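Periplasmic binding protein/LacI transcriptional regulator (Alkaliphilus metalliredigens, PDB 3CTP) binds beta-D-xylulofuranose in a domain of the periplasmic-binding-protein type and, as a LacI-family regulator, probably represses transcription. Local coordinates at residues A[61-66]-A[292-297]; A[120-125]-A[129-134]; A[137-142]-A[150-155]; A[297-300]-A[305-308]. All coordinates share one frame; numbering follows the deposited sequence.

Contact 1 (A[61-66]-A[292-297])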
loop_
_atom_site.group_PDB
_atom_site.type_symbol
_atom_site.label_atom_id
_atom_site.label_comp_id
_atom_site.label_asym_id
_atom_site.label_seq_id
_atom_site.Cartn_x
_atom_site.Cartn_y
_atom_site.Cartn_z
ATOM N N LYS A 61 -7.094 -13.629 21.748
ATOM C CA LYS A 61 -7.666 -13.979 20.470
ATOM C C LYS A 61 -7.072 -13.083 19.413
ATOM O O LYS A 61 -7.771 -12.656 18.511
ATOM C CB LYS A 61 -9.194 -13.857 20.487
ATOM C CG LYS A 61 -9.837 -14.786 21.507
ATOM C CD LYS A 61 -9.602 -16.237 21.107
ATOM C CE LYS A 61 -10.560 -16.685 19.998
ATOM N NZ LYS A 61 -10.631 -18.178 19.961
ATOM N N THR A 62 -5.759 -12.844 19.495
ATOM C CA THR A 62 -5.083 -12.042 18.482
ATOM C C THR A 62 -3.928 -12.826 17.869
ATOM O O THR A 62 -3.217 -13.562 18.585
ATOM C CB THR A 62 -4.596 -10.713 19.051
ATOM O OG1 THR A 62 -5.738 -9.990 19.551
ATOM C CG2 THR A 62 -3.922 -9.856 17.967
ATOM N N ILE A 63 -3.791 -12.689 16.554
ATOM C CA ILE A 63 -2.698 -13.302 15.794
ATOM C C ILE A 63 -1.791 -12.180 15.297
ATOM O O ILE A 63 -2.273 -11.108 14.914
ATOM C CB ILE A 63 -3.267 -14.047 14.587
ATOM C CG1 ILE A 63 -3.937 -15.312 15.099
ATOM C CG2 ILE A 63 -2.161 -14.354 13.562
ATOM C CD1 ILE A 63 -4.977 -15.921 14.134
ATOM N N GLY A 64 -0.483 -12.393 15.335
ATOM C CA GLY A 64 0.438 -11.382 14.804
ATOM C C GLY A 64 0.786 -11.744 13.382
ATOM O O GLY A 64 1.174 -12.888 13.116
ATOM N N LEU A 65 0.609 -10.814 12.463
ATOM C CA LEU A 65 0.977 -11.034 11.066
ATOM C C LEU A 65 2.187 -10.177 10.741
ATOM O O LEU A 65 2.094 -8.946 10.774
ATOM C CB LEU A 65 -0.168 -10.628 10.135
ATOM C CG LEU A 65 0.131 -10.553 8.624
ATOM C CD1 LEU A 65 0.634 -11.919 8.094
ATOM C CD2 LEU A 65 -1.086 -10.133 7.825
ATOM N N MET A 66 3.316 -10.812 10.438
ATOM C CA MET A 66 4.468 -10.067 10.008
ATOM C C MET A 66 4.407 -9.883 8.512
ATOM O O MET A 66 4.239 -10.878 7.760
ATOM C CB MET A 66 5.763 -10.742 10.515
ATOM C CG MET A 66 5.938 -10.425 12.095
ATOM S SD MET A 66 7.385 -10.929 12.822
ATOM C CE MET A 66 7.349 -12.636 12.331
ATOM N N THR A 292 -5.786 -20.715 3.638
ATOM C CA THR A 292 -4.920 -21.831 4.011
ATOM C C THR A 292 -4.053 -21.469 5.214
ATOM O O THR A 292 -3.901 -22.245 6.136
ATOM C CB THR A 292 -4.077 -22.236 2.794
ATOM O OG1 THR A 292 -4.986 -22.695 1.781
ATOM C CG2 THR A 292 -3.074 -23.361 3.137
ATOM N N ILE A 293 -3.484 -20.260 5.188
ATOM C CA ILE A 293 -2.620 -19.832 6.273
ATOM C C ILE A 293 -3.410 -19.854 7.582
ATOM O O ILE A 293 -2.935 -20.362 8.613
ATOM C CB ILE A 293 -2.123 -18.403 5.978
ATOM C CG1 ILE A 293 -1.099 -18.409 4.834
ATOM C CG2 ILE A 293 -1.602 -17.720 7.230
ATOM C CD1 ILE A 293 -0.758 -17.003 4.273
ATOM N N ILE A 294 -4.632 -19.307 7.552
ATOM C CA ILE A 294 -5.420 -19.256 8.779
ATOM C C ILE A 294 -5.900 -20.659 9.197
ATOM O O ILE A 294 -5.855 -21.021 10.374
ATOM C CB ILE A 294 -6.585 -18.292 8.598
ATOM C CG1 ILE A 294 -6.041 -16.865 8.572
ATOM C CG2 ILE A 294 -7.622 -18.487 9.713
ATOM C CD1 ILE A 294 -5.376 -16.417 9.871
ATOM N N GLU A 295 -6.355 -21.463 8.245
ATOM C CA GLU A 295 -6.790 -22.816 8.577
ATOM C C GLU A 295 -5.690 -23.573 9.273
ATOM O O GLU A 295 -5.933 -24.232 10.281
ATOM C CB GLU A 295 -7.168 -23.596 7.318
ATOM C CG GLU A 295 -8.552 -23.307 6.767
ATOM C CD GLU A 295 -9.670 -23.572 7.758
ATOM O OE1 GLU A 295 -9.813 -24.724 8.252
ATOM O OE2 GLU A 295 -10.409 -22.627 8.022
ATOM N N LEU A 296 -4.474 -23.490 8.743
ATOM C CA LEU A 296 -3.368 -24.278 9.298
ATOM C C LEU A 296 -2.912 -23.693 10.636
ATOM O O LEU A 296 -2.624 -24.433 11.587
ATOM C CB LEU A 296 -2.203 -24.325 8.316
ATOM C CG LEU A 296 -2.526 -25.048 7.018
ATOM C CD1 LEU A 296 -1.385 -24.896 6.009
ATOM C CD2 LEU A 296 -2.777 -26.554 7.310
ATOM N N LEU A 297 -2.826 -22.369 10.732
ATOM C CA LEU A 297 -2.419 -21.796 12.019
ATOM C C LEU A 297 -3.406 -22.201 13.118
ATOM O O LEU A 297 -3.007 -22.536 14.247
ATOM C CB LEU A 297 -2.307 -20.251 11.911
ATOM C CG LEU A 297 -1.812 -19.561 13.185
ATOM C CD1 LEU A 297 -0.410 -20.033 13.534
ATOM C CD2 LEU A 297 -1.860 -18.029 12.988
#
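Ile-63 and Leu-297 form a buried, wholly apolar strand-to-helix contact. It sits in the lobe that holds the mixed sheet of this periplasmic-binding-protein-like fold. Strand 62-67 comes first in the chain and lies next to edge strand 92-97. Helix 286-302 comes from far along the chain and packs against one face of the sheet. The two backbones stay well apart, with 9.3 Å between Ile-63 CA and Leu-297 CA. Side chains bridge that gap. Ile-63 and Leu-297 reach toward each other tip to tip. The closest pair is Ile-63 CG2 and Leu-297 CD2, at 3.7 Å. The same methyl of Leu-297 also meets the other branch of the isoleucine, with Leu-297 CD2 lying 3.9 Å from Ile-63 CD1. One leucine methyl is thus set against both ends of the branched side chain. Leu-297 extends this far because its CG stands anti to the backbone N (chi1 -177°). A second, looser touch lies one helical turn earlier, where Ile-294 CD1 comes 4.3 Å from Ile-63 CD1. Neighbouring elements close the same core. Ile-63 also packs on Leu-93 and on Ile-121 in the adjoining strands, and Ile-294 reaches Ile-82 and Tyr-85 of helix 73-88. Glu-295, on the same helix, turns to a salt bridge with Lys-89. Only methyl and methylene groups meet between the two segments. Their association therefore rests on shape and on exclusion of water, and it joins an early strand to a late helix in one hydrophobic layer.

Contact 2 (A[120-125]-A[129-134]); sequences IIASRS and DEYANI. With XLF (beta-D-xylulofuranose), chain C.
Tyr-131 brings its ring obliquely to Ala-122 and Ser-125, while the flat guanidinium of Arg-124 meets the sugar at its edge and in its plane. The setting is a Rossmann-like alpha/beta lobe, at the C-terminal end of parallel strand 119-123. There the chain leaves the sheet and loops back over it. Ala-122 turns its methyl toward the phenol end of the tyrosine. Ser-125 OG lies 3.7 Å from Tyr-131 CE2. Both hydroxyls, Tyr-131 OH and Ser-125 OG, are hydrogen-bonded to the carboxylate of Glu-105, which ties the loop to helix 102-114. Arg-124 turns the other way, into the pocket. Its chain bends at CG-CD (chi3 71°), and Arg-124 NH2 donates to O4 of xylulofuranose at 2.9 Å, with an N-H...O angle of 158°. A second bond, from Arg-124 NH2 to xylulofuranose O5, is weak, at 3.2 Å. NH1 makes salt bridges with Asp-100 and Asp-213, and Phe-184 adds a cation-pi contact. A leucine in place of Arg-124 would probably leave sugar O4 without this donor and both aspartates without their shared cation. Farther from the sugar, the packing is sparse and apolar. Ile-120 CD1 meets Ile-134 CD1 at 4.5 Å.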
loop_
_atom_site.group_PDB
_atom_site.type_symbol
_atom_site.label_atom_id
_atom_site.label_comp_id
_atom_site.label_asym_id
_atom_site.label_seq_id
_atom_site.Cartn_x
_atom_site.Cartn_y
_atom_site.Cartn_z
ATOM N N ILE A 120 1.455 -16.675 15.262
ATOM C CA ILE A 120 2.205 -15.733 14.439
ATOM C C ILE A 120 2.266 -16.256 13.008
ATOM O O ILE A 120 2.467 -17.467 12.786
ATOM C CB ILE A 120 3.643 -15.602 14.975
ATOM C CG1 ILE A 120 3.598 -14.948 16.370
ATOM C CG2 ILE A 120 4.539 -14.805 14.001
ATOM C CD1 ILE A 120 5.011 -14.865 17.052
ATOM N N ILE A 121 2.070 -15.355 12.049
ATOM C CA ILE A 121 2.251 -15.654 10.623
ATOM C C ILE A 121 3.503 -14.902 10.210
ATOM O O ILE A 121 3.520 -13.681 10.232
ATOM C CB ILE A 121 1.041 -15.160 9.778
ATOM C CG1 ILE A 121 -0.232 -15.868 10.241
ATOM C CG2 ILE A 121 1.311 -15.404 8.265
ATOM C CD1 ILE A 121 -1.549 -15.115 9.808
ATOM N N ALA A 122 4.523 -15.640 9.758
ATOM C CA ALA A 122 5.852 -15.095 9.470
ATOM C C ALA A 122 6.132 -15.039 7.965
ATOM O O ALA A 122 6.417 -16.067 7.327
ATOM C CB ALA A 122 6.905 -15.966 10.174
ATOM N N SER A 123 6.068 -13.837 7.393
ATOM C CA SER A 123 6.182 -13.687 5.940
ATOM C C SER A 123 7.621 -13.426 5.510
ATOM O O SER A 123 8.321 -12.566 6.086
ATOM C CB SER A 123 5.243 -12.574 5.391
ATOM O OG SER A 123 3.905 -12.830 5.763
ATOM N N ARG A 124 8.066 -14.161 4.490
ATOM C CA ARG A 124 9.360 -13.884 3.900
ATOM C C ARG A 124 10.442 -13.784 4.994
ATOM O O ARG A 124 11.326 -12.899 4.980
ATOM C CB ARG A 124 9.287 -12.625 3.013
ATOM C CG ARG A 124 10.241 -12.673 1.848
ATOM C CD ARG A 124 9.688 -11.883 0.664
ATOM N NE ARG A 124 9.718 -10.433 0.914
ATOM C CZ ARG A 124 9.170 -9.549 0.079
ATOM N NH1 ARG A 124 9.253 -8.245 0.330
ATOM N NH2 ARG A 124 8.564 -9.984 -1.037
ATOM N N SER A 125 10.384 -14.721 5.929
ATOM C CA SER A 125 11.277 -14.687 7.089
ATOM C C SER A 125 12.753 -14.818 6.720
ATOM O O SER A 125 13.118 -15.597 5.830
ATOM C CB SER A 125 10.923 -15.841 8.050
ATOM O OG SER A 125 11.822 -15.849 9.171
ATOM N N ASP A 129 17.031 -19.846 13.703
ATOM C CA ASP A 129 17.378 -19.742 15.123
ATOM C C ASP A 129 16.302 -19.264 16.078
ATOM O O ASP A 129 15.917 -19.963 17.022
ATOM C CB ASP A 129 18.517 -18.724 15.281
ATOM C CG ASP A 129 19.750 -19.072 14.468
ATOM O OD1 ASP A 129 19.637 -19.813 13.463
ATOM O OD2 ASP A 129 20.838 -18.571 14.843
ATOM N N GLU A 130 15.892 -18.019 15.869
ATOM C CA GLU A 130 15.031 -17.309 16.798
ATOM C C GLU A 130 13.718 -18.024 17.054
ATOM O O GLU A 130 13.094 -17.837 18.097
ATOM C CB GLU A 130 14.756 -15.896 16.285
ATOM C CG GLU A 130 15.925 -14.943 16.461
ATOM C CD GLU A 130 17.196 -15.440 15.795
ATOM O OE1 GLU A 130 17.102 -16.170 14.782
ATOM O OE2 GLU A 130 18.293 -15.074 16.275
ATOM N N TYR A 131 13.302 -18.852 16.103
ATOM C CA TYR A 131 12.007 -19.508 16.199
ATOM C C TYR A 131 12.027 -20.811 16.988
ATOM O O TYR A 131 10.968 -21.342 17.343
ATOM C CB TYR A 131 11.472 -19.780 14.798
ATOM C CG TYR A 131 10.933 -18.536 14.145
ATOM C CD1 TYR A 131 9.610 -18.203 14.277
ATOM C CD2 TYR A 131 11.759 -17.691 13.406
ATOM C CE1 TYR A 131 9.083 -17.071 13.689
ATOM C CE2 TYR A 131 11.245 -16.566 12.803
ATOM C CZ TYR A 131 9.897 -16.261 12.961
ATOM O OH TYR A 131 9.332 -15.141 12.399
ATOM N N ALA A 132 13.229 -21.313 17.264
ATOM C CA ALA A 132 13.389 -22.667 17.790
ATOM C C ALA A 132 12.822 -22.840 19.195
ATOM O O ALA A 132 12.338 -23.915 19.554
ATOM C CB ALA A 132 14.867 -23.070 17.759
ATOM N N ASN A 133 12.884 -21.785 19.992
ATOM C CA ASN A 133 12.448 -21.877 21.374
ATOM C C ASN A 133 11.082 -21.246 21.608
ATOM O O ASN A 133 10.350 -21.648 22.515
ATOM C CB ASN A 133 13.504 -21.249 22.284
ATOM C CG ASN A 133 14.405 -20.283 21.540
ATOM O OD1 ASN A 133 15.617 -20.242 21.774
ATOM N ND2 ASN A 133 13.822 -19.514 20.616
ATOM N N ILE A 134 10.731 -20.262 20.788
ATOM C CA ILE A 134 9.460 -19.591 20.982
ATOM C C ILE A 134 8.429 -20.690 21.149
ATOM O O ILE A 134 8.532 -21.743 20.523
ATOM C CB ILE A 134 9.120 -18.632 19.827
ATOM C CG1 ILE A 134 8.271 -19.321 18.763
ATOM C CG2 ILE A 134 10.394 -18.057 19.219
ATOM C CD1 ILE A 134 7.765 -18.354 17.705
HETATM O O4 XLF C . 8.480 -12.583 -2.304
HETATM C C4 XLF C . 7.700 -12.361 -3.482
HETATM C C5 XLF C . 8.246 -11.115 -4.163
HETATM O O5 XLF C . 7.264 -10.092 -3.960
HETATM C C3 XLF C . 6.268 -12.003 -3.123
HETATM O O3 XLF C . 5.361 -13.070 -3.427
HETATM C C2 XLF C . 6.030 -10.803 -3.999
HETATM O O2 XLF C . 5.759 -11.204 -5.358
HETATM C C1 XLF C . 4.930 -9.902 -3.475
HETATM O O1 XLF C . 4.852 -8.726 -4.295
#

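Contact 3 (A[137-142]-A[150-155]); sequences PVVAFE and ITISSD. With XLF (beta-D-xylulofuranose), chain C.
Glu-142 works in two directions: its backbone N bonds to Ile-152 O of the next strand at 2.9 Å, and its carboxylate takes two hydroxyls of xylulofuranose. Xylulofuranose O3 donates to Glu-142 OE1 at 2.5 Å, and xylulofuranose O4 donates to Glu-142 OE2 at 2.7 Å. The site lies at the C-terminal ends of two neighbouring parallel strands, 138-141 and 151-154, where ligands commonly bind in alpha/beta folds. A water donates to Glu-142 OE1 and accepts from Ser-154 N. An alanine at Glu-142 would probably leave both sugar hydroxyls without these carboxylate acceptors and the water with one mate fewer. Two more backbone bonds join the strands. Ile-152 N donates to Ala-140 O at 2.8 Å. Ala-140 N donates to Ile-150 O at 2.9 Å. Before them, a second water links Val-138 O with Ile-150 N. The strand directions differ by 23°. Ala-140 and Thr-151 lie on one face of the sheet, Phe-141 and Ile-152 on the other. With chi1 at 176°, Phe-141 carries its ring along the strand, and Glu-142 CG sits 3.6 Å above the ring plane, over its centre. Phe-74 and Phe-75 of the pocket, on helix 73-88, also touch this ring. Away from the sugar, Val-139 CB packs on Ile-152 CD1 at 3.9 Å. On the Ala-140 face, the methyl Thr-151 CG2 lies 3.5 Å from Glu-142 O.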
loop_
_atom_site.group_PDB
_atom_site.type_symbol
_atom_site.label_atom_id
_atom_site.label_comp_id
_atom_site.label_asym_id
_atom_site.label_seq_id
_atom_site.Cartn_x
_atom_site.Cartn_y
_atom_site.Cartn_z
ATOM N N PRO A 137 2.450 -20.889 18.394
ATOM C CA PRO A 137 2.253 -21.443 17.046
ATOM C C PRO A 137 2.680 -20.466 15.958
ATOM O O PRO A 137 2.371 -19.266 16.045
ATOM C CB PRO A 137 0.733 -21.653 16.970
ATOM C CG PRO A 137 0.348 -21.922 18.449
ATOM C CD PRO A 137 1.243 -21.006 19.243
ATOM N N VAL A 138 3.356 -20.986 14.939
ATOM C CA VAL A 138 3.830 -20.169 13.819
ATOM C C VAL A 138 3.552 -20.917 12.522
ATOM O O VAL A 138 3.743 -22.147 12.458
ATOM C CB VAL A 138 5.385 -19.960 13.871
ATOM C CG1 VAL A 138 5.879 -19.241 12.603
ATOM C CG2 VAL A 138 5.789 -19.183 15.112
ATOM N N VAL A 139 3.087 -20.200 11.498
ATOM C CA VAL A 139 3.135 -20.688 10.119
ATOM C C VAL A 139 3.881 -19.650 9.279
ATOM O O VAL A 139 3.944 -18.474 9.662
ATOM C CB VAL A 139 1.768 -20.968 9.499
ATOM C CG1 VAL A 139 1.056 -22.055 10.308
ATOM C CG2 VAL A 139 0.892 -19.694 9.429
ATOM N N ALA A 140 4.482 -20.089 8.171
ATOM C CA ALA A 140 5.355 -19.190 7.386
ATOM C C ALA A 140 4.782 -18.998 6.008
ATOM O O ALA A 140 4.251 -19.940 5.425
ATOM C CB ALA A 140 6.744 -19.804 7.241
ATOM N N PHE A 141 4.867 -17.770 5.495
ATOM C CA PHE A 141 4.589 -17.510 4.065
ATOM C C PHE A 141 5.909 -17.410 3.260
ATOM O O PHE A 141 6.785 -16.598 3.608
ATOM C CB PHE A 141 3.721 -16.234 3.913
ATOM C CG PHE A 141 3.458 -15.832 2.470
ATOM C CD1 PHE A 141 2.707 -16.647 1.631
ATOM C CD2 PHE A 141 3.964 -14.639 1.967
ATOM C CE1 PHE A 141 2.465 -16.254 0.293
ATOM C CE2 PHE A 141 3.729 -14.250 0.635
ATOM C CZ PHE A 141 2.987 -15.058 -0.185
ATOM N N GLU A 142 6.057 -18.279 2.249
ATOM C CA GLU A 142 7.211 -18.324 1.321
ATOM C C GLU A 142 8.505 -18.905 1.826
ATOM O O GLU A 142 8.994 -19.907 1.281
ATOM C CB GLU A 142 7.485 -16.963 0.684
ATOM C CG GLU A 142 6.339 -16.609 -0.265
ATOM C CD GLU A 142 6.583 -15.341 -1.075
ATOM O OE1 GLU A 142 5.796 -15.106 -2.030
ATOM O OE2 GLU A 142 7.541 -14.594 -0.763
ATOM N N ILE A 150 5.156 -25.108 9.161
ATOM C CA ILE A 150 4.541 -25.240 7.845
ATOM C C ILE A 150 4.796 -23.998 7.020
ATOM O O ILE A 150 4.666 -22.890 7.528
ATOM C CB ILE A 150 3.027 -25.357 7.990
ATOM C CG1 ILE A 150 2.676 -26.700 8.661
ATOM C CG2 ILE A 150 2.330 -25.271 6.591
ATOM C CD1 ILE A 150 1.185 -26.796 9.081
ATOM N N THR A 151 5.116 -24.180 5.751
ATOM C CA THR A 151 5.347 -23.051 4.827
ATOM C C THR A 151 4.273 -23.088 3.731
ATOM O O THR A 151 4.069 -24.133 3.066
ATOM C CB THR A 151 6.740 -23.185 4.159
ATOM O OG1 THR A 151 7.746 -23.388 5.164
ATOM C CG2 THR A 151 7.073 -21.947 3.344
ATOM N N ILE A 152 3.581 -21.959 3.533
ATOM C CA ILE A 152 2.544 -21.828 2.522
ATOM C C ILE A 152 3.093 -20.872 1.455
ATOM O O ILE A 152 3.685 -19.842 1.781
ATOM C CB ILE A 152 1.254 -21.189 3.140
ATOM C CG1 ILE A 152 0.680 -22.032 4.301
ATOM C CG2 ILE A 152 0.167 -21.000 2.076
ATOM C CD1 ILE A 152 1.267 -21.679 5.743
ATOM N N SER A 153 2.876 -21.184 0.192
ATOM C CA SER A 153 3.378 -20.322 -0.863
ATOM C C SER A 153 2.556 -20.484 -2.110
ATOM O O SER A 153 1.775 -21.425 -2.191
ATOM C CB SER A 153 4.822 -20.711 -1.137
ATOM O OG SER A 153 5.406 -19.825 -2.078
ATOM N N SER A 154 2.696 -19.568 -3.078
ATOM C CA SER A 154 2.170 -19.844 -4.408
ATOM C C SER A 154 3.156 -20.736 -5.160
ATOM O O SER A 154 4.279 -20.926 -4.715
ATOM C CB SER A 154 1.959 -18.560 -5.210
ATOM O OG SER A 154 0.949 -17.733 -4.615
ATOM N N ASP A 155 2.736 -21.256 -6.311
ATOM C CA ASP A 155 3.603 -22.099 -7.135
ATOM C C ASP A 155 4.546 -21.233 -7.950
ATOM O O ASP A 155 4.382 -21.014 -9.149
ATOM C CB ASP A 155 2.725 -22.994 -8.028
ATOM C CG ASP A 155 3.511 -24.031 -8.769
ATOM O OD1 ASP A 155 4.764 -24.074 -8.652
ATOM O OD2 ASP A 155 2.834 -24.780 -9.513
HETATM O O4 XLF C . 8.480 -12.583 -2.304
HETATM C C4 XLF C . 7.700 -12.361 -3.482
HETATM C C5 XLF C . 8.246 -11.115 -4.163
HETATM O O5 XLF C . 7.264 -10.092 -3.960
HETATM C C3 XLF C . 6.268 -12.003 -3.123
HETATM O O3 XLF C . 5.361 -13.070 -3.427
HETATM C C2 XLF C . 6.030 -10.803 -3.999
HETATM O O2 XLF C . 5.759 -11.204 -5.358
HETATM C C1 XLF C . 4.930 -9.902 -3.475
HETATM O O1 XLF C . 4.852 -8.726 -4.295
HETATM O O HOH W 1 3.512 -24.690 11.469
HETATM O O HOH W 2 4.193 -16.987 -3.051
#

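Contact 4 (A[297-300]-A[305-308]); sequences LIKI and GVLI
Ile-300 and Val-306 make the tighter half of this surface contact, while Lys-299 and Gly-305 form its wet half. This is the turn-back after a helix: helix 286-302 ends, and the chain runs back along its flank before strand 311-318. On the apolar side, Ile-300 CD1 meets Val-306 CG1 at 3.8 Å, the two side chains crossing at about a right angle. Val-306 presents that methyl because CG1 stands between the backbone N and the carbonyl carbon (chi1 53°). The same Ile-300 CD1 also touches Ile-308 CD1, at a looser 4.2 Å. Beyond the segments, Ile-300 packs on Pro-137 and Ile-308 on Ile-150, so this side continues into the lobe. Lys-299 belongs to both halves. Its aliphatic stem slants across the valine, with Lys-299 CD 4.0 Å from Val-306 CB. A bend about the CD-CE bond (chi4 -69°) carries the ammonium group toward water. There the link to the loop is indirect and slack. One water donates firmly to the backbone, at 2.7 Å from Gly-305 O. It also accepts a weak hydrogen bond from the lysine, 3.4 Å from Lys-299 NZ.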
loop_
_atom_site.group_PDB
_atom_site.type_symbol
_atom_site.label_atom_id
_atom_site.label_comp_id
_atom_site.label_asym_id
_atom_site.label_seq_id
_atom_site.Cartn_x
_atom_site.Cartn_y
_atom_site.Cartn_z
ATOM N N LEU A 297 -2.826 -22.369 10.732
ATOM C CA LEU A 297 -2.419 -21.796 12.019
ATOM C C LEU A 297 -3.406 -22.201 13.118
ATOM O O LEU A 297 -3.007 -22.536 14.247
ATOM C CB LEU A 297 -2.307 -20.251 11.911
ATOM C CG LEU A 297 -1.812 -19.561 13.185
ATOM C CD1 LEU A 297 -0.410 -20.033 13.534
ATOM C CD2 LEU A 297 -1.860 -18.029 12.988
ATOM N N ILE A 298 -4.696 -22.202 12.804
ATOM C CA ILE A 298 -5.686 -22.572 13.813
ATOM C C ILE A 298 -5.535 -24.056 14.218
ATOM O O ILE A 298 -5.721 -24.424 15.383
ATOM C CB ILE A 298 -7.103 -22.302 13.312
ATOM C CG1 ILE A 298 -7.408 -20.809 13.271
ATOM C CG2 ILE A 298 -8.140 -23.071 14.153
ATOM C CD1 ILE A 298 -7.154 -20.118 14.545
ATOM N N LYS A 299 -5.175 -24.910 13.265
ATOM C CA LYS A 299 -4.874 -26.314 13.649
ATOM C C LYS A 299 -3.746 -26.389 14.661
ATOM O O LYS A 299 -3.831 -27.137 15.661
ATOM C CB LYS A 299 -4.497 -27.167 12.422
ATOM C CG LYS A 299 -5.650 -27.479 11.536
ATOM C CD LYS A 299 -5.202 -28.459 10.444
ATOM C CE LYS A 299 -6.132 -28.395 9.267
ATOM N NZ LYS A 299 -7.445 -28.946 9.631
ATOM N N ILE A 300 -2.676 -25.642 14.417
ATOM C CA ILE A 300 -1.547 -25.658 15.330
ATOM C C ILE A 300 -1.998 -25.078 16.679
ATOM O O ILE A 300 -1.698 -25.640 17.730
ATOM C CB ILE A 300 -0.309 -24.887 14.810
ATOM C CG1 ILE A 300 0.159 -25.390 13.431
ATOM C CG2 ILE A 300 0.852 -24.977 15.812
ATOM C CD1 ILE A 300 0.597 -26.829 13.441
ATOM N N GLY A 305 -4.051 -32.523 14.523
ATOM C CA GLY A 305 -3.038 -33.188 13.741
ATOM C C GLY A 305 -2.951 -32.615 12.355
ATOM O O GLY A 305 -3.963 -32.403 11.679
ATOM N N VAL A 306 -1.718 -32.393 11.917
ATOM C CA VAL A 306 -1.464 -31.944 10.555
ATOM C C VAL A 306 -0.030 -32.281 10.205
ATOM O O VAL A 306 0.858 -32.075 11.020
ATOM C CB VAL A 306 -1.749 -30.430 10.369
ATOM C CG1 VAL A 306 -1.026 -29.625 11.369
ATOM C CG2 VAL A 306 -1.394 -29.956 8.965
ATOM N N LEU A 307 0.194 -32.812 9.007
ATOM C CA LEU A 307 1.555 -33.098 8.555
ATOM C C LEU A 307 2.247 -31.774 8.268
ATOM O O LEU A 307 1.701 -30.935 7.543
ATOM C CB LEU A 307 1.511 -33.953 7.278
ATOM C CG LEU A 307 2.872 -34.271 6.655
ATOM C CD1 LEU A 307 3.749 -35.021 7.613
ATOM C CD2 LEU A 307 2.732 -35.050 5.344
ATOM N N ILE A 308 3.441 -31.575 8.829
ATOM C CA ILE A 308 4.174 -30.329 8.580
ATOM C C ILE A 308 4.906 -30.432 7.261
ATOM O O ILE A 308 5.968 -31.054 7.189
ATOM C CB ILE A 308 5.145 -30.059 9.747
ATOM C CG1 ILE A 308 4.388 -30.053 11.059
ATOM C CG2 ILE A 308 5.891 -28.758 9.529
ATOM C CD1 ILE A 308 3.323 -29.075 11.101
HETATM O O HOH W 3 -6.376 -32.115 10.469
#

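Overall arrangement
All four contacts belong to the same lobe. Contacts 1, 2 and 3 share its mixed sheet, in which strands 62-67, 119-123, 138-141 and 151-154 lie side by side. Contacts 2 and 3, with centres 11 Å apart, both touch the sugar. They are joined by backbone pairing, with Arg-124 N 2.9 Å from Phe-141 O. Asn-72, Arg-190, Asn-239, Asp-267 and Gln-284 also hydrogen-bond the sugar. Contacts 1 and 4 share Leu-297 on helix 286-302, which packs on one face of the sheet. Contact 4 also meets contact 3 directly, where Ile-308 CD1 is 3.5 Å from Ile-150 CG1. Contacts 2 and 4 are the most widely separated, about 16 Å between centres.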